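Alginate lyase (Bacteroides ovatus, PDB 3NNB) probably cleaves alginate by beta-elimination. Local coordinates at residues A[63-68]-A[148-153]; A[69-74]-A[88-93]; A[82-87]-A[269-274]; A[273-278]-A[334-339]. One frame throughout, in Å; residues are numbered along the deposited sequence. Where two conformers were deposited one is given.

Interaction 1 of 4, residues A[63-68]-A[148-153]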
loop_
_atom_site.group_PDB
_atom_site.type_symbol
_atom_site.label_atom_id
_atom_site.label_comp_id
_atom_site.label_asym_id
_atom_site.label_seq_id
_atom_site.Cartn_x
_atom_site.Cartn_y
_atom_site.Cartn_z
ATOM N N TYR A 63 -12.703 10.696 -8.435
ATOM C CA TYR A 63 -12.306 10.418 -7.068
ATOM C C TYR A 63 -12.054 11.712 -6.301
ATOM O O TYR A 63 -11.402 12.606 -6.807
ATOM C CB TYR A 63 -11.057 9.517 -7.029
ATOM C CG TYR A 63 -10.564 9.183 -5.640
ATOM C CD1 TYR A 63 -11.088 8.132 -4.907
ATOM C CD2 TYR A 63 -9.561 9.930 -5.084
ATOM C CE1 TYR A 63 -10.610 7.834 -3.652
ATOM C CE2 TYR A 63 -9.069 9.645 -3.806
ATOM C CZ TYR A 63 -9.596 8.602 -3.098
ATOM O OH TYR A 63 -9.106 8.316 -1.836
HETATM N N MSE A 64 -12.572 11.770 -5.089
HETATM C CA MSE A 64 -12.365 12.917 -4.220
HETATM C C MSE A 64 -12.121 12.411 -2.843
HETATM O O MSE A 64 -12.911 11.607 -2.310
HETATM C CB MSE A 64 -13.596 13.853 -4.238
HETATM C CG MSE A 64 -13.336 15.153 -3.480
HETATM SE SE MSE A 64 -14.976 16.182 -3.363
HETATM C CE MSE A 64 -14.277 17.624 -2.209
ATOM N N SER A 65 -11.049 12.908 -2.240
ATOM C CA SER A 65 -10.816 12.648 -0.805
ATOM C C SER A 65 -10.317 13.918 -0.130
ATOM O O SER A 65 -10.047 14.907 -0.809
ATOM C CB SER A 65 -9.775 11.538 -0.594
ATOM O OG SER A 65 -8.516 11.904 -1.113
HETATM N N MSE A 66 -10.229 13.867 1.195
HETATM C CA MSE A 66 -9.753 14.987 2.017
HETATM C C MSE A 66 -8.422 14.644 2.674
HETATM O O MSE A 66 -8.229 13.512 3.135
HETATM C CB MSE A 66 -10.761 15.258 3.144
HETATM C CG MSE A 66 -10.480 16.545 3.916
HETATM SE SE MSE A 66 -11.665 16.652 5.480
HETATM C CE MSE A 66 -10.526 15.754 6.662
ATOM N N GLY A 67 -7.512 15.606 2.753
ATOM C CA GLY A 67 -6.264 15.408 3.488
ATOM C C GLY A 67 -6.593 14.950 4.913
ATOM O O GLY A 67 -7.299 15.671 5.653
ATOM N N PRO A 68 -6.127 13.760 5.326
ATOM C CA PRO A 68 -6.660 13.212 6.583
ATOM C C PRO A 68 -6.328 14.004 7.836
ATOM O O PRO A 68 -7.082 13.936 8.793
ATOM C CB PRO A 68 -6.003 11.848 6.675
ATOM C CG PRO A 68 -5.850 11.476 5.304
ATOM C CD PRO A 68 -5.461 12.704 4.552
ATOM N N TYR A 148 -8.383 15.172 -7.834
ATOM C CA TYR A 148 -9.051 15.672 -6.630
ATOM C C TYR A 148 -8.765 14.813 -5.397
ATOM O O TYR A 148 -9.551 14.777 -4.479
ATOM C CB TYR A 148 -10.537 15.889 -6.894
ATOM C CG TYR A 148 -10.736 16.951 -7.977
ATOM C CD1 TYR A 148 -10.677 18.308 -7.648
ATOM C CD2 TYR A 148 -10.897 16.607 -9.312
ATOM C CE1 TYR A 148 -10.794 19.291 -8.638
ATOM C CE2 TYR A 148 -10.997 17.572 -10.286
ATOM C CZ TYR A 148 -10.977 18.924 -9.946
ATOM O OH TYR A 148 -11.071 19.913 -10.945
ATOM N N GLY A 149 -7.625 14.105 -5.426
ATOM C CA GLY A 149 -7.144 13.366 -4.257
ATOM C C GLY A 149 -6.630 14.335 -3.205
ATOM O O GLY A 149 -5.819 15.213 -3.502
ATOM N N GLN A 150 -7.062 14.125 -1.970
ATOM C CA GLN A 150 -6.669 14.964 -0.822
ATOM C C GLN A 150 -6.770 16.469 -1.025
ATOM O O GLN A 150 -5.827 17.248 -0.790
ATOM C CB GLN A 150 -5.312 14.549 -0.256
ATOM C CG GLN A 150 -5.339 13.173 0.327
ATOM C CD GLN A 150 -4.117 12.847 1.142
ATOM O OE1 GLN A 150 -3.470 13.749 1.719
ATOM N NE2 GLN A 150 -3.782 11.551 1.210
ATOM N N THR A 151 -7.953 16.853 -1.488
ATOM C CA THR A 151 -8.462 18.229 -1.319
ATOM C C THR A 151 -8.464 18.611 0.140
ATOM O O THR A 151 -8.535 17.749 1.034
ATOM C CB THR A 151 -9.926 18.360 -1.837
ATOM O OG1 THR A 151 -10.839 17.636 -0.990
ATOM C CG2 THR A 151 -10.064 17.937 -3.318
ATOM N N ILE A 152 -8.385 19.901 0.401
ATOM C CA ILE A 152 -8.400 20.406 1.761
ATOM C C ILE A 152 -9.320 21.626 1.752
ATOM O O ILE A 152 -9.099 22.562 0.999
ATOM C CB ILE A 152 -7.043 20.841 2.267
ATOM C CG1 ILE A 152 -6.005 19.716 2.220
ATOM C CG2 ILE A 152 -7.192 21.433 3.701
ATOM C CD1 ILE A 152 -4.543 20.214 2.401
ATOM N N PRO A 153 -10.359 21.617 2.590
ATOM C CA PRO A 153 -11.288 22.750 2.667
ATOM C C PRO A 153 -10.585 24.072 2.899
ATOM O O PRO A 153 -9.791 24.217 3.833
ATOM C CB PRO A 153 -12.177 22.368 3.846
ATOM C CG PRO A 153 -12.234 20.878 3.758
ATOM C CD PRO A 153 -10.797 20.527 3.465
HETATM O O HOH W 1 -9.830 12.943 -8.958
#
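At the edge of the Tyr-63 ring, near its plane, lies the CA of Gly-149, while the Gln-150 amide is laid across the CD of Pro-68, with OE1 3.6 Å from that carbon. Residues 64-66 run parallel to 148-151 as a short two-stranded pairing, closed by Ser-65 N to Tyr-148 O at one end and by Gly-67 N to Thr-151 O (2.9 Å) at the other. The chain turns a corner at Gly-149 and Gln-150, and there side chains take over from the backbone. Ser-65 OG, held between its own N and carbonyl carbon (chi1 63°), accepts the N-H of Gln-150 at 2.8 Å in a nearly straight bond (164°). Thr-151 OG1 donates to Ser-65 O at 2.8 Å, tilted from the carbonyl plane, and CE of selenomethionine Met-64 packs against that hydroxyl, 3.6 Å from Thr-151 OG1. A water joins Tyr-63 O to Tyr-148 N. Tyr-63 OH, Ser-65 OG and Gln-150 NE2 all bond to the carboxylate of Asp-167. Ser-65 OG thus bridges the turning backbone and the side chain of Asp-167, and the three bonds together should hold that side chain in place.

Interaction 2 of 4, residues A[69-74]-A[88-93]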
loop_
_atom_site.group_PDB
_atom_site.type_symbol
_atom_site.label_atom_id
_atom_site.label_comp_id
_atom_site.label_asym_id
_atom_site.label_seq_id
_atom_site.Cartn_x
_atom_site.Cartn_y
_atom_site.Cartn_z
ATOM N N TYR A 69 -5.209 14.739 7.834
ATOM C CA TYR A 69 -4.770 15.458 9.039
ATOM C C TYR A 69 -5.246 16.906 9.106
ATOM O O TYR A 69 -4.723 17.704 9.897
ATOM C CB TYR A 69 -3.262 15.406 9.149
ATOM C CG TYR A 69 -2.674 14.005 9.218
ATOM C CD1 TYR A 69 -3.300 12.952 9.881
ATOM C CD2 TYR A 69 -1.433 13.760 8.643
ATOM C CE1 TYR A 69 -2.694 11.669 9.948
ATOM C CE2 TYR A 69 -0.837 12.472 8.709
ATOM C CZ TYR A 69 -1.465 11.463 9.377
ATOM O OH TYR A 69 -0.856 10.206 9.429
ATOM N N TRP A 70 -6.218 17.257 8.258
ATOM C CA TRP A 70 -6.678 18.647 8.142
ATOM C C TRP A 70 -8.054 18.772 8.785
ATOM O O TRP A 70 -8.966 17.983 8.492
ATOM C CB TRP A 70 -6.655 19.086 6.642
ATOM C CG TRP A 70 -5.243 19.171 6.138
ATOM C CD1 TRP A 70 -4.445 18.122 5.715
ATOM C CD2 TRP A 70 -4.408 20.322 6.147
ATOM N NE1 TRP A 70 -3.194 18.588 5.397
ATOM C CE2 TRP A 70 -3.133 19.927 5.656
ATOM C CE3 TRP A 70 -4.618 21.664 6.474
ATOM C CZ2 TRP A 70 -2.073 20.843 5.496
ATOM C CZ3 TRP A 70 -3.569 22.569 6.311
ATOM C CH2 TRP A 70 -2.325 22.151 5.817
ATOM N N TRP A 71 -8.165 19.786 9.661
ATOM C CA TRP A 71 -9.317 20.003 10.533
ATOM C C TRP A 71 -9.806 21.441 10.477
ATOM O O TRP A 71 -9.028 22.351 10.225
ATOM C CB TRP A 71 -8.942 19.756 12.010
ATOM C CG TRP A 71 -8.521 18.346 12.339
ATOM C CD1 TRP A 71 -7.371 17.724 11.960
ATOM C CD2 TRP A 71 -9.252 17.409 13.124
ATOM N NE1 TRP A 71 -7.341 16.427 12.465
ATOM C CE2 TRP A 71 -8.487 16.211 13.177
ATOM C CE3 TRP A 71 -10.494 17.443 13.770
ATOM C CZ2 TRP A 71 -8.907 15.098 13.899
ATOM C CZ3 TRP A 71 -10.904 16.324 14.481
ATOM C CH2 TRP A 71 -10.137 15.179 14.512
ATOM N N PRO A 72 -11.105 21.645 10.769
ATOM C CA PRO A 72 -11.603 23.025 10.904
ATOM C C PRO A 72 -10.826 23.812 11.951
ATOM O O PRO A 72 -10.480 23.268 13.008
ATOM C CB PRO A 72 -13.073 22.859 11.324
ATOM C CG PRO A 72 -13.429 21.449 11.073
ATOM C CD PRO A 72 -12.150 20.630 10.980
ATOM N N ASP A 73 -10.545 25.084 11.639
ATOM C CA ASP A 73 -9.813 25.987 12.517
ATOM C C ASP A 73 -10.840 26.646 13.423
ATOM O O ASP A 73 -11.615 27.437 12.951
ATOM C CB ASP A 73 -9.117 27.065 11.692
ATOM C CG ASP A 73 -8.230 27.965 12.525
ATOM O OD1 ASP A 73 -8.421 27.996 13.753
ATOM O OD2 ASP A 73 -7.347 28.635 11.959
ATOM N N PRO A 74 -10.856 26.318 14.734
ATOM C CA PRO A 74 -11.885 26.907 15.597
ATOM C C PRO A 74 -11.828 28.437 15.721
ATOM O O PRO A 74 -12.838 29.065 16.082
ATOM C CB PRO A 74 -11.610 26.258 16.968
ATOM C CG PRO A 74 -10.174 25.877 16.929
ATOM C CD PRO A 74 -9.917 25.477 15.492
ATOM N N GLN A 88 -3.352 13.084 13.459
ATOM C CA GLN A 88 -4.728 13.012 13.960
ATOM C C GLN A 88 -5.698 13.072 12.790
ATOM O O GLN A 88 -5.772 14.105 12.110
ATOM C CB GLN A 88 -4.992 14.153 14.959
ATOM C CG GLN A 88 -4.033 14.160 16.169
ATOM C CD GLN A 88 -4.454 15.164 17.238
ATOM O OE1 GLN A 88 -5.471 14.989 17.878
ATOM N NE2 GLN A 88 -3.696 16.212 17.400
ATOM N N ARG A 89 -6.394 11.956 12.546
ATOM C CA ARG A 89 -7.243 11.792 11.379
ATOM C C ARG A 89 -8.653 12.377 11.597
ATOM O O ARG A 89 -9.416 11.932 12.481
ATOM C CB ARG A 89 -7.318 10.320 10.920
ATOM C CG ARG A 89 -6.005 9.778 10.377
ATOM C CD ARG A 89 -6.110 8.299 9.917
ATOM N NE ARG A 89 -6.822 8.126 8.643
ATOM C CZ ARG A 89 -6.274 8.091 7.423
ATOM N NH1 ARG A 89 -4.964 8.227 7.246
ATOM N NH2 ARG A 89 -7.063 7.927 6.348
ATOM N N ASN A 90 -9.005 13.346 10.766
ATOM C CA ASN A 90 -10.311 13.995 10.863
ATOM C C ASN A 90 -11.419 13.070 10.352
ATOM O O ASN A 90 -11.374 12.625 9.229
ATOM C CB ASN A 90 -10.286 15.253 10.025
ATOM C CG ASN A 90 -11.601 15.998 10.030
ATOM O OD1 ASN A 90 -12.638 15.505 10.530
ATOM N ND2 ASN A 90 -11.585 17.180 9.387
ATOM N N PRO A 91 -12.349 12.687 11.222
ATOM C CA PRO A 91 -13.347 11.713 10.770
ATOM C C PRO A 91 -14.213 12.193 9.608
ATOM O O PRO A 91 -14.880 11.363 8.989
ATOM C CB PRO A 91 -14.167 11.448 12.032
ATOM C CG PRO A 91 -13.895 12.567 12.931
ATOM C CD PRO A 91 -12.504 13.046 12.635
ATOM N N GLU A 92 -14.247 13.492 9.335
ATOM C CA GLU A 92 -14.946 14.019 8.145
ATOM C C GLU A 92 -14.483 13.379 6.883
ATOM O O GLU A 92 -15.193 13.363 5.911
ATOM C CB GLU A 92 -14.718 15.540 7.984
ATOM C CG GLU A 92 -15.431 16.357 9.000
ATOM C CD GLU A 92 -15.336 17.828 8.690
ATOM O OE1 GLU A 92 -14.229 18.360 8.509
ATOM O OE2 GLU A 92 -16.380 18.471 8.656
ATOM N N LEU A 93 -13.257 12.875 6.872
ATOM C CA LEU A 93 -12.768 12.234 5.640
ATOM C C LEU A 93 -13.650 11.090 5.136
ATOM O O LEU A 93 -13.678 10.788 3.931
ATOM C CB LEU A 93 -11.318 11.822 5.801
ATOM C CG LEU A 93 -11.023 10.567 6.623
ATOM C CD1 LEU A 93 -11.210 9.280 5.771
ATOM C CD2 LEU A 93 -9.585 10.675 7.124
#
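Tyr-69 and Arg-89 bring the two backbones to 5.0 Å between their CA atoms, and from there residues 69-72 and the loop 88-92 diverge, their directions 57° apart. The indole of Trp-71 lies against the loop. Its CG stands anti to the carbonyl carbon (chi1 -63°), which lets the ring swing over Asn-90 and bring NE1 to Gln-88 O at 2.8 Å; the acceptor lies in the indole plane, but the nitrogen sits well above the plane of the carbonyl. Asn-90 covers one face of this ring, with its CB over the middle, its CA making a CH-pi contact with the six-membered ring, and its amide stacked almost parallel to the indole. Pro-91 CD touches CH2 of the same ring at 3.7 Å. The Asn-90 amide is fixed at both ends. ND2 donates to Trp-70 O at 2.9 Å, straight (170°) and on a lone pair in the carbonyl plane, and also to Glu-92 OE1 at 3.0 Å; OD1 accepts from Glu-92 N at 2.8 Å. Glu-92 OE1 has a second donor in Tyr-82 OH, and its OE2 pairs with Lys-95. Arg-89 CG rests 3.8 Å from CE1 of Tyr-69, whose hydroxyl bonds to Tyr-277. Trp-70 NE1 meanwhile hydrogen-bonds to a citrate, probably from the crystallisation liquor, which may mark a pocket beside Trp-70. The OD1 bond of Asn-90 forms an Asx turn, which leads the loop into the 3-10 segment beginning at Pro-91.

Interaction 3 of 4, residues A[82-87]-A[269-274]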
loop_
_atom_site.group_PDB
_atom_site.type_symbol
_atom_site.label_atom_id
_atom_site.label_comp_id
_atom_site.label_asym_id
_atom_site.label_seq_id
_atom_site.Cartn_x
_atom_site.Cartn_y
_atom_site.Cartn_z
ATOM N N TYR A 82 -8.977 25.043 6.694
ATOM C CA TYR A 82 -8.516 24.015 7.604
ATOM C C TYR A 82 -7.044 24.144 7.968
ATOM O O TYR A 82 -6.236 24.686 7.222
ATOM C CB TYR A 82 -8.798 22.627 7.004
ATOM C CG TYR A 82 -10.254 22.140 7.188
ATOM C CD1 TYR A 82 -11.309 23.040 7.380
ATOM C CD2 TYR A 82 -10.572 20.793 7.123
ATOM C CE1 TYR A 82 -12.612 22.610 7.517
ATOM C CE2 TYR A 82 -11.855 20.347 7.274
ATOM C CZ TYR A 82 -12.909 21.257 7.451
ATOM O OH TYR A 82 -14.177 20.763 7.614
ATOM N N ILE A 83 -6.717 23.557 9.105
ATOM C CA ILE A 83 -5.383 23.553 9.648
ATOM C C ILE A 83 -4.942 22.124 9.906
ATOM O O ILE A 83 -5.759 21.222 10.051
ATOM C CB ILE A 83 -5.279 24.425 10.920
ATOM C CG1 ILE A 83 -6.305 23.987 11.988
ATOM C CG2 ILE A 83 -5.388 25.933 10.510
ATOM C CD1 ILE A 83 -6.072 24.646 13.407
ATOM N N ARG A 84 -3.633 21.923 9.952
ATOM C CA ARG A 84 -3.081 20.585 10.060
ATOM C C ARG A 84 -2.788 20.175 11.495
ATOM O O ARG A 84 -2.266 20.947 12.287
ATOM C CB ARG A 84 -1.813 20.473 9.225
ATOM C CG ARG A 84 -1.272 19.069 9.102
ATOM C CD ARG A 84 -0.050 19.168 8.227
ATOM N NE ARG A 84 0.754 17.978 8.084
ATOM C CZ ARG A 84 1.987 17.801 8.557
ATOM N NH1 ARG A 84 2.584 18.670 9.371
ATOM N NH2 ARG A 84 2.608 16.673 8.266
ATOM N N LYS A 85 -3.192 18.950 11.835
ATOM C CA LYS A 85 -2.883 18.304 13.109
ATOM C C LYS A 85 -2.200 16.963 12.775
ATOM O O LYS A 85 -2.863 15.913 12.649
ATOM C CB LYS A 85 -4.158 18.035 13.909
ATOM C CG LYS A 85 -4.984 19.294 14.251
ATOM C CD LYS A 85 -4.212 20.240 15.134
ATOM C CE LYS A 85 -5.131 21.419 15.560
ATOM N NZ LYS A 85 -4.465 22.349 16.516
ATOM N N ASP A 86 -0.886 17.008 12.588
ATOM C CA ASP A 86 -0.145 15.825 12.102
ATOM C C ASP A 86 -0.462 14.614 12.975
ATOM O O ASP A 86 -0.333 14.649 14.224
ATOM C CB ASP A 86 1.372 16.125 12.077
ATOM C CG ASP A 86 2.199 15.011 11.475
ATOM O OD1 ASP A 86 1.648 14.162 10.739
ATOM O OD2 ASP A 86 3.438 14.982 11.774
ATOM N N GLY A 87 -0.876 13.529 12.320
ATOM C CA GLY A 87 -1.122 12.264 12.973
ATOM C C GLY A 87 -2.514 12.053 13.521
ATOM O O GLY A 87 -2.836 10.968 14.004
ATOM N N LEU A 269 11.343 10.945 10.809
ATOM C CA LEU A 269 11.570 11.088 12.258
ATOM C C LEU A 269 11.046 12.414 12.814
ATOM O O LEU A 269 10.888 12.540 14.028
ATOM C CB LEU A 269 13.076 10.936 12.578
ATOM C CG LEU A 269 13.610 9.509 12.306
ATOM C CD1 LEU A 269 15.163 9.443 12.461
ATOM C CD2 LEU A 269 12.879 8.483 13.231
ATOM N N ALA A 270 10.807 13.385 11.937
ATOM C CA ALA A 270 10.274 14.686 12.374
ATOM C C ALA A 270 8.765 14.623 12.616
ATOM O O ALA A 270 8.186 15.596 13.128
ATOM C CB ALA A 270 10.563 15.750 11.343
ATOM N N ARG A 271 8.117 13.533 12.225
ATOM C CA ARG A 271 6.653 13.442 12.342
ATOM C C ARG A 271 6.154 13.129 13.741
ATOM O O ARG A 271 6.894 12.602 14.581
ATOM C CB ARG A 271 6.128 12.377 11.385
ATOM C CG ARG A 271 6.562 12.595 9.901
ATOM C CD ARG A 271 6.083 13.913 9.313
ATOM N NE ARG A 271 4.637 13.915 9.219
ATOM C CZ ARG A 271 3.943 13.392 8.216
ATOM N NH1 ARG A 271 4.556 12.792 7.179
ATOM N NH2 ARG A 271 2.614 13.436 8.245
ATOM N N THR A 272 4.846 13.407 13.995
ATOM C CA THR A 272 4.248 13.050 15.279
ATOM C C THR A 272 4.104 11.548 15.453
ATOM O O THR A 272 4.054 11.051 16.580
ATOM C CB THR A 272 2.891 13.717 15.533
ATOM O OG1 THR A 272 1.983 13.281 14.551
ATOM C CG2 THR A 272 2.985 15.239 15.500
ATOM N N THR A 273 4.074 10.815 14.336
ATOM C CA THR A 273 4.177 9.360 14.362
ATOM C C THR A 273 5.479 8.892 13.699
ATOM O O THR A 273 5.469 8.194 12.684
ATOM C CB THR A 273 2.919 8.682 13.753
ATOM O OG1 THR A 273 2.680 9.154 12.409
ATOM C CG2 THR A 273 1.662 8.950 14.593
ATOM N N ALA A 274 6.612 9.298 14.275
ATOM C CA ALA A 274 7.887 9.004 13.692
ATOM C C ALA A 274 8.210 7.511 13.587
ATOM O O ALA A 274 8.842 7.086 12.635
ATOM C CB ALA A 274 8.972 9.749 14.477
HETATM O O HOH W 2 2.247 11.857 12.138
#
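Arg-84 reaches toward Arg-271 from strand 83-84, the first member of a salt-bridge network with Asp-86 and Arg-271 that ties this edge of a two-stranded antiparallel sheet to the loop before helix 274-293. Its NH2 lies over one face of the Arg-271 guanidinium, 3.2 Å from NH2 of that residue. Arg-84 pairs with Asp-86 in a long salt bridge, by charge alone, and a bound citrate, probably from the crystallisation liquor, accepts a hydrogen bond from Arg-271 NH2. Asp-86 follows, its CG anti to the backbone N (chi1 -175°), which directs the carboxylate at the loop. Arg-271, bent at chi2 and chi3, grips it side-on, NH2 giving 2.8 Å to OD1 and NE 3.0 Å to OD2. The N-H of Thr-272 also points at Asp-86 OD2 (3.1 Å, 170°), arriving from the opposite face of the carboxylate plane to Arg-271 NE. Two protein N-H groups on OD2, and one on OD1 together with a water, should limit rotation of this carboxylate. Gly-87 comes last, with its CA 3.6 Å from Thr-272 OG1. That hydroxyl donates to Asp-86 O at 2.7 Å from well above the carbonyl plane and accepts from the water, whose O lies 2.8 Å from Asp-86 OD1.

Interaction 4 of 4, residues A[273-278]-A[334-339]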
loop_
_atom_site.group_PDB
_atom_site.type_symbol
_atom_site.label_atom_id
_atom_site.label_comp_id
_atom_site.label_asym_id
_atom_site.label_seq_id
_atom_site.Cartn_x
_atom_site.Cartn_y
_atom_site.Cartn_z
ATOM N N THR A 273 4.074 10.815 14.336
ATOM C CA THR A 273 4.177 9.360 14.362
ATOM C C THR A 273 5.479 8.892 13.699
ATOM O O THR A 273 5.469 8.194 12.684
ATOM C CB THR A 273 2.919 8.682 13.753
ATOM O OG1 THR A 273 2.680 9.154 12.409
ATOM C CG2 THR A 273 1.662 8.950 14.593
ATOM N N ALA A 274 6.612 9.298 14.275
ATOM C CA ALA A 274 7.887 9.004 13.692
ATOM C C ALA A 274 8.210 7.511 13.587
ATOM O O ALA A 274 8.842 7.086 12.635
ATOM C CB ALA A 274 8.972 9.749 14.477
ATOM N N LEU A 275 7.778 6.693 14.562
ATOM C CA LEU A 275 8.021 5.260 14.435
ATOM C C LEU A 275 7.136 4.717 13.297
ATOM O O LEU A 275 7.585 3.925 12.457
ATOM C CB LEU A 275 7.729 4.545 15.728
ATOM C CG LEU A 275 7.943 3.041 15.739
ATOM C CD1 LEU A 275 9.395 2.701 15.442
ATOM C CD2 LEU A 275 7.491 2.379 17.110
ATOM N N GLY A 276 5.889 5.148 13.266
ATOM C CA GLY A 276 4.974 4.728 12.208
ATOM C C GLY A 276 5.440 5.057 10.799
ATOM O O GLY A 276 5.404 4.199 9.931
ATOM N N TYR A 277 5.912 6.270 10.582
ATOM C CA TYR A 277 6.380 6.660 9.265
ATOM C C TYR A 277 7.729 6.001 8.888
ATOM O O TYR A 277 7.973 5.729 7.703
ATOM C CB TYR A 277 6.432 8.190 9.131
ATOM C CG TYR A 277 5.087 8.755 8.748
ATOM C CD1 TYR A 277 4.551 8.499 7.510
ATOM C CD2 TYR A 277 4.271 9.428 9.679
ATOM C CE1 TYR A 277 3.288 8.979 7.147
ATOM C CE2 TYR A 277 2.993 9.904 9.309
ATOM C CZ TYR A 277 2.529 9.693 8.045
ATOM O OH TYR A 277 1.258 10.118 7.691
ATOM N N THR A 278 8.610 5.811 9.870
ATOM C CA THR A 278 9.863 5.075 9.623
ATOM C C THR A 278 9.495 3.681 9.075
ATOM O O THR A 278 10.070 3.198 8.090
ATOM C CB THR A 278 10.671 4.931 10.907
ATOM O OG1 THR A 278 11.226 6.208 11.282
ATOM C CG2 THR A 278 11.820 3.903 10.753
ATOM N N LYS A 334 0.480 7.790 19.015
ATOM C CA LYS A 334 -0.509 6.733 19.095
ATOM C C LYS A 334 0.096 5.438 18.590
ATOM O O LYS A 334 1.217 5.443 18.094
ATOM C CB LYS A 334 -1.715 7.101 18.252
ATOM C CG LYS A 334 -1.373 7.349 16.782
ATOM C CD LYS A 334 -2.602 7.778 15.934
ATOM C CE LYS A 334 -2.282 7.918 14.451
ATOM N NZ LYS A 334 -3.461 8.194 13.590
ATOM N N GLU A 335 -0.664 4.344 18.699
ATOM C CA GLU A 335 -0.314 3.083 18.032
ATOM C C GLU A 335 1.077 2.517 18.355
ATOM O O GLU A 335 1.648 1.827 17.517
ATOM C CB GLU A 335 -0.454 3.282 16.521
ATOM C CG GLU A 335 -1.863 3.552 16.070
ATOM C CD GLU A 335 -2.021 3.860 14.571
ATOM O OE1 GLU A 335 -1.081 4.293 13.871
ATOM O OE2 GLU A 335 -3.132 3.638 14.069
ATOM N N TRP A 336 1.612 2.782 19.548
ATOM C CA TRP A 336 2.925 2.231 19.916
ATOM C C TRP A 336 2.990 0.721 19.775
ATOM O O TRP A 336 3.837 0.200 19.092
ATOM C CB TRP A 336 3.326 2.662 21.337
ATOM C CG TRP A 336 4.666 2.137 21.685
ATOM C CD1 TRP A 336 4.926 1.023 22.439
ATOM C CD2 TRP A 336 5.933 2.641 21.257
ATOM N NE1 TRP A 336 6.285 0.795 22.493
ATOM C CE2 TRP A 336 6.920 1.797 21.796
ATOM C CE3 TRP A 336 6.332 3.749 20.512
ATOM C CZ2 TRP A 336 8.278 2.015 21.590
ATOM C CZ3 TRP A 336 7.685 3.943 20.283
ATOM C CH2 TRP A 336 8.643 3.071 20.838
ATOM N N ASP A 337 2.096 -0.006 20.457
ATOM C CA ASP A 337 2.143 -1.467 20.390
ATOM C C ASP A 337 1.904 -1.995 18.991
ATOM O O ASP A 337 2.582 -2.939 18.519
ATOM C CB ASP A 337 1.106 -2.064 21.355
ATOM C CG ASP A 337 1.443 -1.853 22.797
ATOM O OD1 ASP A 337 2.577 -1.510 23.136
ATOM O OD2 ASP A 337 0.543 -2.081 23.609
ATOM N N LYS A 338 0.945 -1.415 18.280
ATOM C CA LYS A 338 0.696 -1.793 16.882
ATOM C C LYS A 338 1.951 -1.665 16.006
ATOM O O LYS A 338 2.226 -2.558 15.203
ATOM C CB LYS A 338 -0.452 -0.958 16.318
ATOM C CG LYS A 338 -0.819 -1.193 14.911
ATOM C CD LYS A 338 -1.886 -0.141 14.464
ATOM C CE LYS A 338 -2.158 -0.233 12.979
ATOM N NZ LYS A 338 -2.844 0.987 12.453
ATOM N N LYS A 339 2.666 -0.541 16.126
ATOM C CA LYS A 339 3.912 -0.316 15.343
ATOM C C LYS A 339 5.080 -1.164 15.789
ATOM O O LYS A 339 5.826 -1.630 14.926
ATOM C CB LYS A 339 4.273 1.162 15.298
ATOM C CG LYS A 339 3.200 2.011 14.600
ATOM C CD LYS A 339 2.817 1.500 13.214
ATOM C CE LYS A 339 1.660 2.309 12.658
ATOM N NZ LYS A 339 1.195 1.735 11.331
HETATM O O HOH W 3 3.395 2.220 9.527
#
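Leu-275 and Trp-336 meet at about a right angle, the methyl CD2 of the leucine lying over one face of the indole. The methyl is 3.5 Å from Trp-336 CZ3 and makes a CH-pi contact with the six-membered ring, 28° off the ring normal. Trp-336 begins by leaving the contact, but with CG anti to its backbone N (chi1 -178°) the benzo part of the ring is brought back beneath the leucine. Lys-339 approaches the same leucine differently: the two side chains slide past each other in opposite directions, with CB of the lysine 3.9 Å from Leu-275 CD2. These contacts join the first turns of helices 274-293 and 336-351, part of the helical body, consistent with the alpha/alpha toroid of the six-hairpin clan. Gly-276 presents a bare backbone to Lys-339, whose chain, bent at chi2, lays CD 4.0 Å from the glycine CA. The ammonium pairs with Glu-342 of its own helix, and a water that accepts from Lys-339 NZ donates to Gly-276 O at 2.8 Å. Nearer the helix starts, Thr-273 and Lys-334 cross aslant, the threonine methyl CG2 4.1 Å from CG of the extended lysine, which carries its NZ onward to Gly-87 O.

Overall arrangement
The four contacts form a chain of neighbours, with centres about 12 Å apart from each to the next and about 24 Å between interactions 1 and 4, which do not touch. Interactions 1 and 3, centres about 17 Å apart, also meet, through Pro-153 and Tyr-82. Interaction 2 is nested within the loop closed by interaction 1, while interaction 3 crosses both along the sequence. Strands 70-71 and 83-84, paired in one antiparallel sheet, link interactions 2 and 3; interactions 3 and 4 share Thr-273 and Ala-274. Tyr-69 OH to Tyr-277 OH ties interactions 2 and 4. The strand-and-loop region of 63-90 and 148-153 thereby joins helices 274-293 and 336-351, beside a bound citrate, which may mark a pocket for an anionic substrate.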